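Local coordinates for polysaccharide Lyase Family 6 (Bacteroides cellulosilyticus, PDB 6QPS), which probably cleaves alginate by beta-elimination, acting as a calcium-binding polysaccharide lyase specific for mannuronic acid, at residues I62-K67 with E97-E102. Numbering follows the deposited sequence.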
# COMPACT_ATOMS: atom_id res chain seq x y z
N ILE A 62 20.75 -15.50 -6.70
CA ILE A 62 20.70 -15.20 -8.13
C ILE A 62 20.67 -13.69 -8.31
O ILE A 62 19.95 -12.98 -7.60
CB ILE A 62 19.51 -15.91 -8.82
CG1 ILE A 62 19.39 -15.50 -10.29
CG2 ILE A 62 18.20 -15.62 -8.07
CD1 ILE A 62 18.34 -16.31 -11.07
N ASN A 63 21.49 -13.21 -9.24
CA ASN A 63 21.57 -11.79 -9.57
C ASN A 63 21.06 -11.58 -10.99
O ASN A 63 21.35 -12.38 -11.88
CB ASN A 63 23.02 -11.30 -9.47
CG ASN A 63 23.60 -11.45 -8.08
OD1 ASN A 63 22.94 -11.12 -7.09
ND2 ASN A 63 24.84 -11.93 -7.99
N PHE A 64 20.35 -10.48 -11.20
CA PHE A 64 19.92 -10.02 -12.53
C PHE A 64 20.50 -8.63 -12.69
O PHE A 64 20.06 -7.69 -12.01
CB PHE A 64 18.40 -10.00 -12.61
CG PHE A 64 17.84 -9.61 -13.97
CD1 PHE A 64 18.61 -9.62 -15.12
CD2 PHE A 64 16.50 -9.23 -14.06
CE1 PHE A 64 18.05 -9.25 -16.36
CE2 PHE A 64 15.94 -8.87 -15.28
CZ PHE A 64 16.72 -8.90 -16.43
N THR A 65 21.51 -8.50 -13.54
CA THR A 65 22.17 -7.22 -13.73
C THR A 65 22.49 -6.99 -15.20
O THR A 65 22.62 -7.93 -15.99
CB THR A 65 23.44 -7.09 -12.86
OG1 THR A 65 23.93 -5.75 -12.90
CG2 THR A 65 24.54 -8.04 -13.31
N GLY A 66 22.62 -5.73 -15.55
CA GLY A 66 22.89 -5.34 -16.91
C GLY A 66 22.49 -3.90 -17.12
O GLY A 66 21.99 -3.23 -16.20
N LYS A 67 22.70 -3.42 -18.34
CA LYS A 67 22.30 -2.06 -18.70
C LYS A 67 21.48 -2.06 -19.99
O LYS A 67 22.02 -2.02 -21.10
CB LYS A 67 23.48 -1.13 -18.78
CG LYS A 67 24.30 -1.08 -17.51
CD LYS A 67 25.58 -0.26 -17.70
CE LYS A 67 26.32 -0.67 -18.96
NZ LYS A 67 27.22 -1.84 -18.71
N GLU A 97 20.22 -1.01 -14.93
CA GLU A 97 19.24 -0.11 -15.51
C GLU A 97 18.40 -0.84 -16.55
O GLU A 97 18.89 -1.72 -17.26
CB GLU A 97 19.91 1.07 -16.23
CG GLU A 97 20.83 1.94 -15.41
CD GLU A 97 21.76 2.74 -16.29
OE1 GLU A 97 21.27 3.46 -17.20
OE2 GLU A 97 22.98 2.64 -16.09
N TYR A 98 17.15 -0.40 -16.69
CA TYR A 98 16.24 -0.90 -17.72
C TYR A 98 16.24 -2.43 -17.81
O TYR A 98 16.35 -3.02 -18.89
CB TYR A 98 16.53 -0.24 -19.07
CG TYR A 98 16.23 1.25 -19.06
CD1 TYR A 98 14.93 1.73 -19.28
CD2 TYR A 98 17.23 2.19 -18.84
CE1 TYR A 98 14.66 3.09 -19.28
CE2 TYR A 98 16.96 3.56 -18.82
CZ TYR A 98 15.67 3.98 -19.03
OH TYR A 98 15.41 5.35 -19.03
N LEU A 99 16.04 -3.08 -16.66
CA LEU A 99 15.86 -4.52 -16.55
C LEU A 99 14.40 -4.81 -16.24
O LEU A 99 13.77 -4.05 -15.49
CB LEU A 99 16.74 -5.08 -15.43
CG LEU A 99 18.21 -4.67 -15.47
CD1 LEU A 99 18.93 -5.25 -14.25
CD2 LEU A 99 18.85 -5.11 -16.75
N GLN A 100 13.85 -5.88 -16.83
CA GLN A 100 12.42 -6.17 -16.71
C GLN A 100 12.20 -7.65 -16.47
O GLN A 100 12.75 -8.49 -17.20
CB GLN A 100 11.73 -5.73 -18.00
CG GLN A 100 10.24 -5.65 -18.01
CD GLN A 100 9.77 -4.62 -19.05
OE1 GLN A 100 10.18 -3.46 -19.03
NE2 GLN A 100 8.92 -5.07 -19.97
N LEU A 101 11.39 -7.97 -15.47
CA LEU A 101 10.86 -9.31 -15.26
C LEU A 101 9.41 -9.33 -15.70
O LEU A 101 8.63 -8.45 -15.31
CB LEU A 101 10.89 -9.65 -13.77
CG LEU A 101 12.22 -10.03 -13.13
CD1 LEU A 101 13.15 -8.86 -13.07
CD2 LEU A 101 11.98 -10.62 -11.74
N GLU A 102 9.03 -10.37 -16.45
CA GLU A 102 7.68 -10.46 -17.01
C GLU A 102 7.14 -11.89 -16.95
O GLU A 102 7.82 -12.84 -17.34
CB GLU A 102 7.62 -10.08 -18.50
CG GLU A 102 8.22 -8.74 -18.91
CD GLU A 102 8.17 -8.53 -20.43
OE1 GLU A 102 7.74 -9.46 -21.16
OE2 GLU A 102 8.61 -7.46 -20.88
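The ring of Phe64 receives Leu99 CB over one face, a CH-pi contact with the carbon 4.2 Å from the Phe64 ring centroid, while Leu101 meets its edge: Leu101 CD1 lies in the ring plane, 3.5 Å from Phe64 CD2. Near that plane too is the backbone O of Gln100, 3.7 Å from Phe64 CE2. With CG anti to the backbone N (chi1 -177°), Phe64 swings its ring toward 99-102, offering a face to Leu99 and an edge to Leu101. Leu99 in turn sends its branches back to the other strand's backbone, CD1 reaching Phe64 O at 3.5 Å and CD2 lying 3.7 Å from Gly66 O. The contact illustrates how a right-handed parallel beta-helix, the fold of PL6 lyases, fills its interior: 62-67 pairs with strand 90-95 whereas 99-102 runs beside strand 74-78, on a different side of the coil, and buried side chains meet between them near the N-terminal end, where Leu38 of helix 31-40 also touches Phe64. Where the chains converge, a single parallel bridge pairs Lys67 with Glu97, and Glu97 N donates to Gly66 O (3.1 Å). Both CB atoms lie on one face of this pairing, beyond which the Lys67 chain bends away.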